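Local structure of extracellular solute-binding protein, family 1 (Bifidobacterium longum subsp. infantis ATCC 15697, 3OMB) at residues P473-A476 with T477-N480; Q513-I517 with G518-S522; Q527-Y530 with D531-T534. The protein probably captures a solute outside the cell, most likely a sugar, and delivers it to an ABC importer, and carries a bound magnesium ion. All blocks are in the same frame, centred on the assembly; numbering follows the deposited sequence.

Contact 1. Residues P473-A476 with T477-N480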
ATOM      1  N   PRO A 473      -4.231 -22.792  -2.726  1.00 31.09           N
ATOM      2  CA  PRO A 473      -4.133 -22.437  -4.147  1.00 30.51           C
ATOM      3  C   PRO A 473      -5.433 -22.618  -4.936  1.00 29.85           C
ATOM      4  O   PRO A 473      -5.685 -21.864  -5.878  1.00 29.95           O
ATOM      5  CB  PRO A 473      -3.053 -23.381  -4.697  1.00 30.67           C
ATOM      6  CG  PRO A 473      -2.590 -24.213  -3.566  1.00 31.07           C
ATOM      7  CD  PRO A 473      -3.096 -23.630  -2.291  1.00 31.10           C
ATOM      8  N   SER A 474      -6.259 -23.588  -4.568  1.00 29.13           N
ATOM      9  CA  SER A 474      -7.516 -23.768  -5.292  1.00 29.07           C
ATOM     10  C   SER A 474      -8.478 -22.607  -5.035  1.00 27.78           C
ATOM     11  O   SER A 474      -9.263 -22.254  -5.905  1.00 27.53           O
ATOM     12  CB  SER A 474      -8.180 -25.094  -4.946  1.00 29.82           C
ATOM     13  OG  SER A 474      -8.418 -25.147  -3.543  1.00 33.22           O
ATOM     14  N   ASP A 475      -8.426 -22.019  -3.842  1.00 26.14           N
ATOM     15  CA  ASP A 475      -9.286 -20.883  -3.540  1.00 25.31           C
ATOM     16  C   ASP A 475      -8.782 -19.607  -4.214  1.00 24.40           C
ATOM     17  O   ASP A 475      -9.568 -18.855  -4.770  1.00 23.36           O
ATOM     18  CB  ASP A 475      -9.471 -20.703  -2.030  1.00 25.62           C
ATOM     19  CG  ASP A 475     -10.612 -21.562  -1.472  1.00 27.02           C
ATOM     20  OD1 ASP A 475     -11.355 -22.176  -2.279  1.00 27.59           O
ATOM     21  OD2 ASP A 475     -10.783 -21.596  -0.227  1.00 26.60           O
ATOM     22  N   ALA A 476      -7.468 -19.405  -4.199  1.00 24.47           N
ATOM     23  CA  ALA A 476      -6.834 -18.277  -4.876  1.00 25.24           C
ATOM     24  C   ALA A 476      -7.177 -18.273  -6.375  1.00 25.59           C
ATOM     25  O   ALA A 476      -7.553 -17.234  -6.931  1.00 25.26           O
ATOM     26  CB  ALA A 476      -5.314 -18.299  -4.660  1.00 25.39           C
ATOM     27  N   THR A 477      -7.078 -19.455  -6.984  1.00 26.11           N
ATOM     28  CA  THR A 477      -7.452 -19.727  -8.384  1.00 26.94           C
ATOM     29  C   THR A 477      -8.907 -19.362  -8.708  1.00 26.39           C
ATOM     30  O   THR A 477      -9.166 -18.718  -9.723  1.00 27.15           O
ATOM     31  CB  THR A 477      -7.166 -21.225  -8.726  1.00 27.47           C
ATOM     32  OG1 THR A 477      -5.757 -21.469  -8.586  1.00 29.38           O
ATOM     33  CG2 THR A 477      -7.617 -21.617 -10.140  1.00 29.11           C
ATOM     34  N   LYS A 478      -9.847 -19.766  -7.865  1.00 25.27           N
ATOM     35  CA  LYS A 478     -11.235 -19.312  -8.016  1.00 25.13           C
ATOM     36  C   LYS A 478     -11.361 -17.796  -7.966  1.00 23.65           C
ATOM     37  O   LYS A 478     -12.069 -17.200  -8.777  1.00 23.56           O
ATOM     38  CB  LYS A 478     -12.130 -19.897  -6.926  1.00 24.86           C
ATOM     39  CG  LYS A 478     -12.791 -21.179  -7.329  1.00 28.03           C
ATOM     40  CD  LYS A 478     -13.769 -21.583  -6.243  1.00 31.51           C
ATOM     41  CE  LYS A 478     -13.326 -22.842  -5.532  1.00 33.29           C
ATOM     42  NZ  LYS A 478     -14.214 -24.001  -5.907  1.00 33.39           N
ATOM     43  N   LEU A 479     -10.691 -17.186  -6.999  1.00 22.21           N
ATOM     44  CA  LEU A 479     -10.813 -15.759  -6.821  1.00 21.92           C
ATOM     45  C   LEU A 479     -10.240 -14.995  -8.009  1.00 22.65           C
ATOM     46  O   LEU A 479     -10.859 -14.014  -8.458  1.00 22.54           O
ATOM     47  CB  LEU A 479     -10.184 -15.304  -5.508  1.00 21.09           C
ATOM     48  CG  LEU A 479     -10.865 -15.739  -4.204  1.00 19.71           C
ATOM     49  CD1 LEU A 479     -10.029 -15.239  -3.063  1.00 19.80           C
ATOM     50  CD2 LEU A 479     -12.291 -15.208  -4.090  1.00 15.61           C
ATOM     51  N   ASN A 480      -9.089 -15.446  -8.516  1.00 23.17           N
ATOM     52  CA  ASN A 480      -8.487 -14.873  -9.747  1.00 25.25           C
ATOM     53  C   ASN A 480      -9.333 -15.042 -11.001  1.00 25.16           C
ATOM     54  O   ASN A 480      -9.469 -14.114 -11.803  1.00 25.48           O
ATOM     55  CB  ASN A 480      -7.100 -15.469 -10.012  1.00 26.55           C
ATOM     56  CG  ASN A 480      -6.056 -14.907  -9.091  1.00 29.98           C
ATOM     57  OD1 ASN A 480      -6.170 -13.765  -8.645  1.00 33.12           O
ATOM     58  ND2 ASN A 480      -5.036 -15.707  -8.777  1.00 33.13           N
TER
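Thr477 holds the carbonyl oxygen of Pro473 twice. Its OG1 donates to Pro473 O over 2.7 Å, and its backbone N reaches the same Pro473 O over 3.0 Å; the two donors come from opposite faces of the carbonyl plane, so the oxygen is gripped between them. The hydroxyl can fold back onto the preceding turn because OG1 sits beside the backbone N, anti to the carbonyl carbon (chi1 -62°). These bonds open the helix 473-486, and the next three backbone bonds continue the alpha-helical i+4 pattern: Lys478 N to Ser474 O, Leu479 N to Asp475 O at 3.0 Å, and Asn480 N to Ala476 O at 2.8 Å. Proline suits the first turn, where its missing N-H costs no helical bond, and its ring packs on helix 106-110. Asp475 and Lys478 lie near each other without pairing: the aspartate OD1 meets the lysine CE at 3.9 Å, and NZ stays 5.0 Å from that OD1, the lysine chain being bent at its last two torsions. The other carboxylate oxygen, OD2, is spent on helix 519-534, in a salt bridge with Lys528 and a probable hydrogen bond with Trp529. Leu479 turns its CG over Asp475 O at 3.4 Å and packs against Ile525 and Trp526, while the small Ala476 touches Met468. An acidic side chain in the first turn of a helix would also be favoured by the helix dipole, so Asp475, though buried, is probably stabilised as an anion both by that field and by its two partners.

Contact 2. Residues Q513-I517 with G518-S522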
ATOM      1  N   GLN A 513     -25.861  -9.337 -13.145  0.50 28.94           N
ATOM      2  CA  GLN A 513     -24.795  -9.823 -14.014  0.50 29.08           C
ATOM      3  C   GLN A 513     -23.508 -10.143 -13.247  0.50 28.56           C
ATOM      4  O   GLN A 513     -22.861 -11.158 -13.524  0.50 28.79           O
ATOM      5  CB  GLN A 513     -24.518  -8.829 -15.144  0.50 29.24           C
ATOM      6  CG  GLN A 513     -23.336  -9.210 -16.020  0.50 31.21           C
ATOM      7  CD  GLN A 513     -23.577 -10.484 -16.816  0.50 33.45           C
ATOM      8  OE1 GLN A 513     -24.608 -11.141 -16.660  0.50 35.29           O
ATOM      9  NE2 GLN A 513     -22.628 -10.834 -17.678  0.50 33.89           N
ATOM     10  N   LEU A 514     -23.132  -9.290 -12.296  1.00 27.70           N
ATOM     11  CA  LEU A 514     -21.980  -9.579 -11.426  1.00 27.17           C
ATOM     12  C   LEU A 514     -22.204 -10.834 -10.579  1.00 27.65           C
ATOM     13  O   LEU A 514     -21.305 -11.662 -10.440  1.00 27.29           O
ATOM     14  CB  LEU A 514     -21.595  -8.387 -10.533  1.00 26.41           C
ATOM     15  CG  LEU A 514     -20.939  -7.144 -11.153  1.00 25.48           C
ATOM     16  CD1 LEU A 514     -20.449  -6.227 -10.043  1.00 24.49           C
ATOM     17  CD2 LEU A 514     -19.781  -7.501 -12.091  1.00 25.05           C
ATOM     18  N   ASP A 515     -23.408 -10.986 -10.042  1.00 28.86           N
ATOM     19  CA  ASP A 515     -23.745 -12.158  -9.222  1.00 30.59           C
ATOM     20  C   ASP A 515     -23.811 -13.438 -10.048  1.00 31.00           C
ATOM     21  O   ASP A 515     -23.575 -14.542  -9.535  1.00 31.15           O
ATOM     22  CB  ASP A 515     -25.069 -11.932  -8.475  1.00 31.38           C
ATOM     23  CG  ASP A 515     -24.945 -10.888  -7.373  1.00 33.17           C
ATOM     24  OD1 ASP A 515     -23.818 -10.570  -6.946  1.00 35.47           O
ATOM     25  OD2 ASP A 515     -25.984 -10.361  -6.935  1.00 38.43           O
ATOM     26  N   SER A 516     -24.104 -13.285 -11.334  1.00 31.69           N
ATOM     27  CA  SER A 516     -24.239 -14.437 -12.228  1.00 32.27           C
ATOM     28  C   SER A 516     -22.879 -14.953 -12.683  1.00 32.22           C
ATOM     29  O   SER A 516     -22.776 -16.064 -13.210  1.00 33.25           O
ATOM     30  CB  SER A 516     -25.070 -14.070 -13.462  1.00 32.42           C
ATOM     31  OG  SER A 516     -24.218 -13.529 -14.467  1.00 32.97           O
ATOM     32  N   ILE A 517     -21.835 -14.146 -12.523  1.00 31.10           N
ATOM     33  CA  ILE A 517     -20.515 -14.572 -13.002  1.00 30.05           C
ATOM     34  C   ILE A 517     -19.524 -14.810 -11.868  1.00 28.73           C
ATOM     35  O   ILE A 517     -18.299 -14.831 -12.082  1.00 28.82           O
ATOM     36  CB  ILE A 517     -19.945 -13.601 -14.008  1.00 30.35           C
ATOM     37  CG1 ILE A 517     -19.838 -12.208 -13.376  1.00 31.46           C
ATOM     38  CG2 ILE A 517     -20.803 -13.628 -15.315  1.00 31.18           C
ATOM     39  CD1 ILE A 517     -19.170 -11.184 -14.264  1.00 33.14           C
ATOM     40  N   GLY A 518     -20.068 -14.945 -10.659  1.00 26.87           N
ATOM     41  CA  GLY A 518     -19.298 -15.422  -9.509  1.00 24.93           C
ATOM     42  C   GLY A 518     -19.030 -14.503  -8.341  1.00 23.05           C
ATOM     43  O   GLY A 518     -18.341 -14.913  -7.416  1.00 22.45           O
ATOM     44  N   LEU A 519     -19.583 -13.282  -8.353  1.00 21.56           N
ATOM     45  CA  LEU A 519     -19.332 -12.329  -7.265  1.00 19.50           C
ATOM     46  C   LEU A 519     -19.709 -12.869  -5.885  1.00 19.61           C
ATOM     47  O   LEU A 519     -18.974 -12.685  -4.910  1.00 18.61           O
ATOM     48  CB  LEU A 519     -20.018 -10.983  -7.504  1.00 18.65           C
ATOM     49  CG  LEU A 519     -19.709  -9.982  -6.381  1.00 16.75           C
ATOM     50  CD1 LEU A 519     -18.189  -9.694  -6.281  1.00 14.74           C
ATOM     51  CD2 LEU A 519     -20.457  -8.708  -6.584  1.00 16.82           C
ATOM     52  N   GLN A 520     -20.858 -13.537  -5.809  1.00 20.23           N
ATOM     53  CA  GLN A 520     -21.339 -14.078  -4.543  1.00 20.39           C
ATOM     54  C   GLN A 520     -20.487 -15.233  -4.083  1.00 19.52           C
ATOM     55  O   GLN A 520     -20.357 -15.464  -2.883  1.00 19.37           O
ATOM     56  CB  GLN A 520     -22.754 -14.562  -4.708  1.00 21.93           C
ATOM     57  CG  GLN A 520     -23.652 -13.550  -5.342  1.00 25.78           C
ATOM     58  CD  GLN A 520     -24.493 -12.886  -4.326  1.00 31.44           C
ATOM     59  OE1 GLN A 520     -24.014 -12.011  -3.609  1.00 37.44           O
ATOM     60  NE2 GLN A 520     -25.764 -13.292  -4.235  1.00 30.87           N
ATOM     61  N   GLU A 521     -19.916 -15.963  -5.037  1.00 18.55           N
ATOM     62  CA  GLU A 521     -18.959 -17.020  -4.714  1.00 18.25           C
ATOM     63  C   GLU A 521     -17.691 -16.451  -4.091  1.00 17.22           C
ATOM     64  O   GLU A 521     -17.214 -16.966  -3.086  1.00 17.04           O
ATOM     65  CB  GLU A 521     -18.611 -17.836  -5.956  1.00 18.83           C
ATOM     66  CG  GLU A 521     -17.693 -18.997  -5.652  1.00 21.72           C
ATOM     67  CD  GLU A 521     -17.306 -19.749  -6.894  1.00 27.02           C
ATOM     68  OE1 GLU A 521     -16.887 -19.102  -7.886  1.00 29.72           O
ATOM     69  OE2 GLU A 521     -17.427 -20.989  -6.887  1.00 30.06           O
ATOM     70  N   SER A 522     -17.165 -15.384  -4.693  1.00 16.61           N
ATOM     71  CA  SER A 522     -16.009 -14.690  -4.163  1.00 16.52           C
ATOM     72  C   SER A 522     -16.260 -14.165  -2.762  1.00 16.20           C
ATOM     73  O   SER A 522     -15.440 -14.366  -1.856  1.00 17.39           O
ATOM     74  CB  SER A 522     -15.584 -13.554  -5.115  1.00 16.07           C
ATOM     75  OG  SER A 522     -15.111 -14.113  -6.331  1.00 16.32           O
TER
HETATM   76  O   HOH W   1     -22.026 -15.487  -7.635  1.00 27.12           O
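Gln520 lays its side chain against Asp515 across the joint between two helices. From CB the chain runs to CG, which meets Asp515 OD1 at 3.4 Å; there it bends (chi2 -102°), and the amide turns back over the carboxylate. CD lies 3.6 Å from that same OD1, OE1 is at a like distance, and NE2 ends 4.0 Å from Asp515 OD2. The two flat groups are stacked, their planes 19° apart, so they meet by their faces. The backbones of Asp515 and Gln520 are bridged by a water, which donates to Asp515 O at 2.6 Å and accepts from Gln520 N.

Beside them, Leu514 O takes N-H groups from Ile517 and from Leu519 (3.2 Å to its N), on opposite faces of its plane. Leu519 CD2 rests on Leu514 CB at 4.1 Å, an apolar contact beside which Leu514 also packs on Leu259 and Leu519 on Phe248. Gly518 is the N-cap of helix 519-534; its positive phi of 114° would press a side chain onto Ile517 O, so glycine fits this bend. The chemistry implies a joint fixed by the bonds to Leu514 O, the water bridge and the glycine, while amide and carboxylate add van der Waals contact through their stacked faces.

Contact 3. Residues Q527-Y530 with D531-T534; sequences QKWY and DTYT
Gln527 and Asp531, one turn apart, cross obliquely on the C-terminal alpha-helix, 519-534, whose last two turns are bound together here by i to i+4 contacts.

The polar contacts come first. Gln527 NE2 donates to Asp531 OD1 over 2.9 Å; the oxygen lies in the amide plane, but NE2 stands 28° out of the carboxylate plane, on its syn side. Glutamine gets there because its chain bends at chi2 (78°), and its length lets the amide also bond Val255 through OE1 and Gly253 through NE2, tying the helix to strand 254-257 and the residues before it. The backbone repeats the same spacing: Asp531 N to Gln527 O, Thr532 N to Lys528 O and Tyr533 N to Trp529 O at 3.0 Å. Lys528, long and charged as suits the surface, makes its salt bridge with Asp475. Were Asp531 an alanine, Gln527 NE2 would lose this partner while keeping Gly253 O, and the amide would probably be held less firmly in its orientation.

Aromatic packing forms the second group. Trp529 and Tyr533 lie side by side, pointing the same way, and the indole CE3 touches the phenol CE2 at 3.7 Å. Both side chains are anchored at their far ends, the indole by Asp475 and the Tyr533 hydroxyl by Asn470 O.

Tyr530 has a different setting. Its hydroxyl bonds to Val458 O, while Thr534 CG2 makes a CH-pi contact over one face of the ring, 3.8 Å from its centroid and 16° off the normal, though the exact placing of Thr534 is somewhat doubtful. At the edge of that ring sits Asp531 OD1, 3.3 Å from Tyr530 CD1.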
ATOM      1  N   GLN A 527     -15.368 -14.586   3.007  1.00 15.73           N
ATOM      2  CA  GLN A 527     -15.977 -14.822   4.331  1.00 15.86           C
ATOM      3  C   GLN A 527     -15.333 -16.005   5.050  1.00 16.53           C
ATOM      4  O   GLN A 527     -15.104 -15.951   6.266  1.00 17.20           O
ATOM      5  CB  GLN A 527     -17.489 -15.051   4.241  1.00 15.53           C
ATOM      6  CG  GLN A 527     -18.213 -15.237   5.634  1.00 15.92           C
ATOM      7  CD  GLN A 527     -18.444 -13.897   6.377  1.00 17.97           C
ATOM      8  OE1 GLN A 527     -19.156 -13.027   5.876  1.00 18.00           O
ATOM      9  NE2 GLN A 527     -17.845 -13.739   7.574  1.00 16.07           N
ATOM     10  N   LYS A 528     -15.047 -17.069   4.302  1.00 16.82           N
ATOM     11  CA  LYS A 528     -14.525 -18.286   4.899  1.00 17.43           C
ATOM     12  C   LYS A 528     -13.125 -18.021   5.425  1.00 17.80           C
ATOM     13  O   LYS A 528     -12.815 -18.386   6.549  1.00 18.06           O
ATOM     14  CB  LYS A 528     -14.492 -19.433   3.879  1.00 17.49           C
ATOM     15  CG  LYS A 528     -13.759 -20.694   4.406  1.00 18.62           C
ATOM     16  CD  LYS A 528     -13.701 -21.818   3.409  1.00 19.87           C
ATOM     17  CE  LYS A 528     -12.748 -21.523   2.253  1.00 19.81           C
ATOM     18  NZ  LYS A 528     -12.603 -22.735   1.338  1.00 18.80           N
ATOM     19  N   TRP A 529     -12.280 -17.386   4.609  1.00 18.05           N
ATOM     20  CA  TRP A 529     -10.923 -17.092   5.060  1.00 18.47           C
ATOM     21  C   TRP A 529     -10.875 -16.057   6.189  1.00 18.70           C
ATOM     22  O   TRP A 529     -10.082 -16.202   7.138  1.00 18.12           O
ATOM     23  CB  TRP A 529     -10.008 -16.736   3.887  1.00 18.58           C
ATOM     24  CG  TRP A 529      -9.780 -17.963   3.081  1.00 19.61           C
ATOM     25  CD1 TRP A 529     -10.392 -18.305   1.897  1.00 20.62           C
ATOM     26  CD2 TRP A 529      -8.950 -19.066   3.437  1.00 20.12           C
ATOM     27  NE1 TRP A 529      -9.961 -19.541   1.484  1.00 19.63           N
ATOM     28  CE2 TRP A 529      -9.086 -20.038   2.412  1.00 20.36           C
ATOM     29  CE3 TRP A 529      -8.083 -19.322   4.508  1.00 20.21           C
ATOM     30  CZ2 TRP A 529      -8.381 -21.249   2.424  1.00 21.09           C
ATOM     31  CZ3 TRP A 529      -7.398 -20.544   4.533  1.00 21.55           C
ATOM     32  CH2 TRP A 529      -7.548 -21.489   3.494  1.00 21.33           C
ATOM     33  N   TYR A 530     -11.733 -15.038   6.088  1.00 18.74           N
ATOM     34  CA  TYR A 530     -11.912 -14.059   7.154  1.00 19.40           C
ATOM     35  C   TYR A 530     -12.229 -14.756   8.499  1.00 19.88           C
ATOM     36  O   TYR A 530     -11.533 -14.526   9.487  1.00 19.09           O
ATOM     37  CB  TYR A 530     -12.965 -13.019   6.741  1.00 19.38           C
ATOM     38  CG  TYR A 530     -13.455 -12.101   7.826  1.00 20.12           C
ATOM     39  CD1 TYR A 530     -14.611 -12.389   8.526  1.00 21.96           C
ATOM     40  CD2 TYR A 530     -12.766 -10.935   8.154  1.00 20.76           C
ATOM     41  CE1 TYR A 530     -15.069 -11.540   9.539  1.00 21.68           C
ATOM     42  CE2 TYR A 530     -13.225 -10.082   9.150  1.00 20.69           C
ATOM     43  CZ  TYR A 530     -14.368 -10.394   9.834  1.00 20.78           C
ATOM     44  OH  TYR A 530     -14.833  -9.559  10.820  1.00 22.63           O
ATOM     45  N   ASP A 531     -13.225 -15.645   8.499  1.00 20.76           N
ATOM     46  CA  ASP A 531     -13.603 -16.425   9.677  1.00 22.41           C
ATOM     47  C   ASP A 531     -12.491 -17.335  10.153  1.00 23.70           C
ATOM     48  O   ASP A 531     -12.258 -17.437  11.347  1.00 24.80           O
ATOM     49  CB  ASP A 531     -14.828 -17.287   9.387  1.00 22.66           C
ATOM     50  CG  ASP A 531     -16.091 -16.460   9.120  1.00 23.15           C
ATOM     51  OD1 ASP A 531     -16.099 -15.223   9.353  1.00 23.35           O
ATOM     52  OD2 ASP A 531     -17.083 -17.062   8.666  1.00 23.44           O
ATOM     53  N   THR A 532     -11.787 -17.977   9.232  1.00 24.51           N
ATOM     54  CA  THR A 532     -10.686 -18.873   9.609  1.00 25.38           C
ATOM     55  C   THR A 532      -9.611 -18.124  10.401  1.00 26.45           C
ATOM     56  O   THR A 532      -9.106 -18.620  11.419  1.00 27.00           O
ATOM     57  CB  THR A 532     -10.055 -19.518   8.350  1.00 25.33           C
ATOM     58  OG1 THR A 532     -10.968 -20.487   7.812  1.00 25.73           O
ATOM     59  CG2 THR A 532      -8.649 -20.168   8.638  1.00 22.90           C
ATOM     60  N   TYR A 533      -9.256 -16.933   9.933  1.00 26.91           N
ATOM     61  CA  TYR A 533      -8.174 -16.164  10.553  1.00 27.94           C
ATOM     62  C   TYR A 533      -8.582 -15.259  11.721  1.00 28.37           C
ATOM     63  O   TYR A 533      -7.732 -14.765  12.438  1.00 28.28           O
ATOM     64  CB  TYR A 533      -7.448 -15.350   9.485  1.00 27.97           C
ATOM     65  CG  TYR A 533      -6.558 -16.208   8.607  1.00 29.15           C
ATOM     66  CD1 TYR A 533      -5.552 -16.985   9.172  1.00 30.81           C
ATOM     67  CD2 TYR A 533      -6.708 -16.230   7.216  1.00 28.55           C
ATOM     68  CE1 TYR A 533      -4.720 -17.755   8.394  1.00 31.91           C
ATOM     69  CE2 TYR A 533      -5.860 -17.015   6.405  1.00 29.32           C
ATOM     70  CZ  TYR A 533      -4.866 -17.768   7.013  1.00 31.38           C
ATOM     71  OH  TYR A 533      -4.005 -18.560   6.276  1.00 32.64           O
ATOM     72  N   THR A 534      -9.881 -15.116  11.937  1.00 29.45           N
ATOM     73  CA  THR A 534     -10.449 -14.048  12.726  1.00 30.95           C
ATOM     74  C   THR A 534     -11.411 -14.558  13.815  1.00 33.03           C
ATOM     75  O   THR A 534     -11.443 -14.003  14.929  1.00 33.29           O
ATOM     76  CB  THR A 534     -11.112 -13.071  11.713  1.00 30.45           C
ATOM     77  OG1 THR A 534     -10.244 -11.960  11.472  1.00 30.72           O
ATOM     78  CG2 THR A 534     -12.440 -12.611  12.084  1.00 27.87           C
TER

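How the contacts relate
The three contacts follow one another along the chain, and helix 519-534 joins them. Contact 2 holds the turn into it, contact 3 its last two turns; their centres lie about 19 Å apart and they do not touch. Contact 1, on helix 473-486, meets both. Towards contact 3, with centres about 15 Å apart, Asp475 OD2 makes a salt bridge with Lys528 NZ at 2.7 Å and a probable hydrogen bond with Trp529 NE1 at 2.8 Å. Towards contact 2 the join is packing, Leu479 CD2 on Ser522 CA at 3.8 Å. All three lie away from the magnesium site, which includes Asp199 and Glu208.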